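Local atomic coordinates of hypothetical protein Atu0636 (Agrobacterium tumefaciens, PDB entry 2OZV), a protein that is predicted to be an O-methyltransferase of the small-domain methyltransferase family, and so probably transfers methyl groups from S-adenosylmethionine to a substrate not yet identified. Residues 52-55 with 56-60; 110-113 with 114-118. One frame throughout, in Å; residues are numbered along the deposited sequence.

Contact 1 of 2, residues 52-55 with 56-60; sequences MAVA and ARLEK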
loop_
_atom_site.group_PDB
_atom_site.type_symbol
_atom_site.label_atom_id
_atom_site.label_comp_id
_atom_site.label_asym_id
_atom_site.label_seq_id
_atom_site.Cartn_x
_atom_site.Cartn_y
_atom_site.Cartn_z
HETATM N N MSE B 52 1.061 -26.856 5.484
HETATM C CA MSE B 52 0.673 -27.715 6.595
HETATM C C MSE B 52 -0.394 -27.068 7.465
HETATM O O MSE B 52 -1.321 -27.743 7.897
HETATM C CB MSE B 52 1.889 -28.134 7.434
HETATM C CG MSE B 52 2.837 -28.958 6.601
HETATM SE SE MSE B 52 4.409 -29.546 7.641
HETATM C CE MSE B 52 5.607 -29.754 6.084
ATOM N N ALA B 53 -0.257 -25.767 7.728
ATOM C CA ALA B 53 -1.244 -25.055 8.539
ATOM C C ALA B 53 -2.610 -25.007 7.833
ATOM O O ALA B 53 -3.654 -25.103 8.501
ATOM C CB ALA B 53 -0.769 -23.658 8.894
ATOM N N VAL B 54 -2.605 -24.863 6.509
ATOM C CA VAL B 54 -3.852 -24.927 5.736
ATOM C C VAL B 54 -4.483 -26.335 5.906
ATOM O O VAL B 54 -5.658 -26.463 6.257
ATOM C CB VAL B 54 -3.619 -24.675 4.235
ATOM C CG1 VAL B 54 -4.939 -24.887 3.481
ATOM C CG2 VAL B 54 -3.098 -23.250 3.982
ATOM N N ALA B 55 -3.685 -27.382 5.697
ATOM C CA ALA B 55 -4.218 -28.766 5.781
ATOM C C ALA B 55 -4.739 -29.106 7.175
ATOM O O ALA B 55 -5.745 -29.820 7.323
ATOM C CB ALA B 55 -3.148 -29.784 5.337
ATOM N N ALA B 56 -4.059 -28.595 8.205
ATOM C CA ALA B 56 -4.456 -28.857 9.589
ATOM C C ALA B 56 -5.857 -28.301 9.869
ATOM O O ALA B 56 -6.644 -28.934 10.575
ATOM C CB ALA B 56 -3.433 -28.274 10.571
ATOM N N ARG B 57 -6.157 -27.129 9.308
ATOM C CA ARG B 57 -7.434 -26.447 9.536
ATOM C C ARG B 57 -8.556 -26.943 8.596
ATOM O O ARG B 57 -9.719 -27.076 8.999
ATOM C CB ARG B 57 -7.242 -24.930 9.358
ATOM C CG ARG B 57 -8.526 -24.117 9.589
ATOM C CD ARG B 57 -8.268 -22.605 9.597
ATOM N NE ARG B 57 -7.478 -22.196 8.431
ATOM C CZ ARG B 57 -7.972 -21.902 7.228
ATOM N NH1 ARG B 57 -9.290 -21.951 7.020
ATOM N NH2 ARG B 57 -7.147 -21.567 6.236
ATOM N N LEU B 58 -8.190 -27.237 7.355
ATOM C CA LEU B 58 -9.148 -27.573 6.315
ATOM C C LEU B 58 -9.078 -29.053 5.948
ATOM O O LEU B 58 -8.224 -29.472 5.151
ATOM C CB LEU B 58 -8.917 -26.706 5.083
ATOM C CG LEU B 58 -9.219 -25.220 5.250
ATOM C CD1 LEU B 58 -8.922 -24.515 3.924
ATOM C CD2 LEU B 58 -10.696 -24.970 5.699
ATOM N N GLU B 59 -9.985 -29.842 6.525
ATOM C CA GLU B 59 -9.916 -31.291 6.385
ATOM C C GLU B 59 -10.056 -31.778 4.948
ATOM O O GLU B 59 -9.566 -32.845 4.617
ATOM C CB GLU B 59 -10.923 -31.987 7.323
ATOM C CG GLU B 59 -10.388 -31.980 8.745
ATOM C CD GLU B 59 -11.375 -32.494 9.765
ATOM O OE1 GLU B 59 -12.338 -31.756 10.088
ATOM O OE2 GLU B 59 -11.174 -33.624 10.253
ATOM N N LYS B 60 -10.721 -30.981 4.120
ATOM C CA LYS B 60 -10.993 -31.337 2.738
ATOM C C LYS B 60 -9.920 -30.836 1.751
ATOM O O LYS B 60 -10.022 -31.091 0.551
ATOM C CB LYS B 60 -12.363 -30.784 2.315
ATOM C CG LYS B 60 -13.566 -31.422 3.027
ATOM C CD LYS B 60 -14.864 -30.918 2.382
ATOM C CE LYS B 60 -16.025 -31.809 2.724
ATOM N NZ LYS B 60 -16.761 -31.285 3.910
HETATM O O HOH W 1 -4.727 -22.372 8.345
#

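Contact 2 of 2, residues 110-113 with 114-118; sequences GLPD and EHFHH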
loop_
_atom_site.group_PDB
_atom_site.type_symbol
_atom_site.label_atom_id
_atom_site.label_comp_id
_atom_site.label_asym_id
_atom_site.label_seq_id
_atom_site.Cartn_x
_atom_site.Cartn_y
_atom_site.Cartn_z
ATOM N N GLY B 110 5.956 -30.965 -12.969
ATOM C CA GLY B 110 4.873 -31.359 -12.070
ATOM C C GLY B 110 4.053 -30.165 -11.603
ATOM O O GLY B 110 3.410 -30.226 -10.547
ATOM N N LEU B 111 4.078 -29.091 -12.391
ATOM C CA LEU B 111 3.246 -27.903 -12.139
ATOM C C LEU B 111 2.184 -27.818 -13.239
ATOM O O LEU B 111 2.407 -27.184 -14.264
ATOM C CB LEU B 111 4.127 -26.640 -12.120
ATOM C CG LEU B 111 4.961 -26.418 -10.843
ATOM C CD1 LEU B 111 6.253 -25.674 -11.133
ATOM C CD2 LEU B 111 4.128 -25.685 -9.763
ATOM N N PRO B 112 1.039 -28.488 -13.044
ATOM C CA PRO B 112 0.053 -28.631 -14.128
ATOM C C PRO B 112 -0.709 -27.344 -14.442
ATOM O O PRO B 112 -0.915 -26.514 -13.555
ATOM C CB PRO B 112 -0.901 -29.712 -13.600
ATOM C CG PRO B 112 -0.774 -29.655 -12.117
ATOM C CD PRO B 112 0.613 -29.159 -11.801
ATOM N N ASP B 113 -1.110 -27.181 -15.704
ATOM C CA ASP B 113 -1.896 -26.026 -16.112
ATOM C C ASP B 113 -3.278 -26.042 -15.460
ATOM O O ASP B 113 -3.941 -27.099 -15.430
ATOM C CB ASP B 113 -2.115 -26.044 -17.629
ATOM C CG ASP B 113 -0.847 -25.756 -18.422
ATOM O OD1 ASP B 113 0.045 -25.014 -17.948
ATOM O OD2 ASP B 113 -0.763 -26.274 -19.549
ATOM N N GLU B 114 -3.693 -24.882 -14.936
ATOM C CA GLU B 114 -5.090 -24.634 -14.563
ATOM C C GLU B 114 -5.684 -25.762 -13.716
ATOM O O GLU B 114 -6.732 -26.334 -14.044
ATOM C CB GLU B 114 -5.940 -24.369 -15.817
ATOM C CG GLU B 114 -5.576 -23.038 -16.453
ATOM C CD GLU B 114 -6.349 -22.760 -17.723
ATOM O OE1 GLU B 114 -6.085 -23.411 -18.742
ATOM O OE2 GLU B 114 -7.222 -21.889 -17.697
ATOM N N HIS B 115 -5.013 -26.033 -12.604
ATOM C CA HIS B 115 -5.304 -27.188 -11.775
ATOM C C HIS B 115 -5.691 -26.815 -10.342
ATOM O O HIS B 115 -6.493 -27.510 -9.722
ATOM C CB HIS B 115 -4.077 -28.099 -11.767
ATOM C CG HIS B 115 -4.209 -29.321 -10.914
ATOM N ND1 HIS B 115 -4.975 -30.411 -11.284
ATOM C CD2 HIS B 115 -3.630 -29.644 -9.736
ATOM C CE1 HIS B 115 -4.862 -31.350 -10.358
ATOM N NE2 HIS B 115 -4.048 -30.911 -9.409
ATOM N N PHE B 116 -5.109 -25.729 -9.814
ATOM C CA PHE B 116 -5.239 -25.416 -8.389
ATOM C C PHE B 116 -6.294 -24.364 -8.110
ATOM O O PHE B 116 -6.424 -23.393 -8.864
ATOM C CB PHE B 116 -3.885 -24.939 -7.839
ATOM C CG PHE B 116 -2.836 -26.041 -7.777
ATOM C CD1 PHE B 116 -2.861 -27.007 -6.743
ATOM C CD2 PHE B 116 -1.828 -26.110 -8.758
ATOM C CE1 PHE B 116 -1.897 -28.023 -6.674
ATOM C CE2 PHE B 116 -0.855 -27.123 -8.709
ATOM C CZ PHE B 116 -0.892 -28.093 -7.670
ATOM N N HIS B 117 -7.045 -24.558 -7.024
ATOM C CA HIS B 117 -8.035 -23.573 -6.572
ATOM C C HIS B 117 -7.381 -22.415 -5.814
ATOM O O HIS B 117 -7.947 -21.325 -5.738
ATOM C CB HIS B 117 -9.052 -24.260 -5.666
ATOM C CG HIS B 117 -9.792 -25.383 -6.352
ATOM N ND1 HIS B 117 -9.482 -26.715 -6.133
ATOM C CD2 HIS B 117 -10.791 -25.368 -7.267
ATOM C CE1 HIS B 117 -10.288 -27.472 -6.870
ATOM N NE2 HIS B 117 -11.086 -26.679 -7.570
ATOM N N HIS B 118 -6.225 -22.702 -5.208
ATOM C CA HIS B 118 -5.469 -21.716 -4.431
ATOM C C HIS B 118 -4.014 -21.923 -4.705
ATOM O O HIS B 118 -3.522 -23.067 -4.755
ATOM C CB HIS B 118 -5.695 -21.920 -2.917
ATOM C CG HIS B 118 -7.101 -21.680 -2.498
ATOM N ND1 HIS B 118 -7.549 -20.444 -2.078
ATOM C CD2 HIS B 118 -8.165 -22.521 -2.407
ATOM C CE1 HIS B 118 -8.838 -20.519 -1.790
ATOM N NE2 HIS B 118 -9.237 -21.768 -1.984
#

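Contact 1 of 2, residues 52-55 with 56-60
V54 and L58, one helical turn apart, meet through a single pair of methyl groups, CG1 of V54 lying 4.0 Å from CD1 of L58. With CG1 anti to its backbone N (chi1 175°), V54 directs that branch toward the C-terminal end of the helix, where the L58 side chain crosses it obliquely. The backbone draws the same two residues together: L58 N donates to V54 O at 2.9 Å, nearly in line with the carbonyl. CB of L58 also lies 3.5 Å from V54 O, so the L58 side chain starts out close beside the accepting carbonyl. Two residues earlier, A56 N bonds to M52 O at 2.9 Å. Between these two bonds the helix slackens: R57 N divides itself between A53 O and V54 O, weakly in both cases, and L58 is the first residue to leave helical backbone angles.

The polar side is looser and hydrated. R57 starts extended and bends at chi3 (49°), which turns NE back over the last turn; there a water lies in the guanidinium plane, 2.8 Å from R57 NE, and donates a weak bond to A53 O. R57 NH2 goes on to the carbonyl of V32.

This is the closing turn of helix 49-57, the crossover of the beta-alpha-beta unit between strands 38-42 and 61-67. A53 and V54 pack on helix 24-30, whereas A55 faces V63 of strand 61-67 and I92 of strand 92-96.

Contact 2 of 2, residues 110-113 with 114-118
A proline-to-histidine contact round a surface turn, with no hydrogen bond across it, brings P112 against H115 and F116 where the loop after helix 103-108 leads into strand 116-121. CG of P112 sits 3.7 Å from both CB and CG of H115, the pyrrolidine meeting the imidazole at a slant. H115 has its CG anti to the backbone N (chi1 178°), which lays the imidazole beside the proline and brings CD2 over the phenyl of F116. This atom stands 3.7 Å above the F116 ring plane, over its centre, while CE2 of F116 lies in the plane of the imidazole at its edge, so the two rings stand nearly perpendicular, the imidazole over one phenyl face. The proline reaches the phenyl as well, through CD at 4.0 Å from F116 CE2.

The segment leads from helix 103-108 into strand 116-121, a central strand of the Rossmann-like methyltransferase sheet. G110 ends the helix in a Schellman motif with positive phi (99°), and E114 also has positive phi (49°) at the bend before the strand. Backbone bonds of H115 and F116 to I159 link the entry to the end of helix 148-159. D113 and E114 form the exposed outer side of the turn; D113 OD2 and E114 OE1 are 6.1 Å apart, like charges not in contact, and E114 has a long, weak ion pair with K211. On the buried side, F116 packs against T64 and Y66 of strand 61-67 and R39 and A41 of strand 38-42, and P112 also touches Y66.

How the contacts relate
Contacts 1 and 2 follow one another along the chain, with centres 18 Å apart and nearest atoms about 7 Å apart, so they do not touch. Both border strand 61-67: contact 1 through the alanine and selenomethionine face of its helix, contact 2 through P112, L111 and F116. Contact 1 is partly buried and held chiefly by main-chain hydrogen bonds at a helix end, with a small apolar touch and a hydrated arginine. Contact 2 lies at the surface and relies on proline and ring packing, its main-chain bonds going to other parts of the chain. One ends a crossover helix; the other begins a strand.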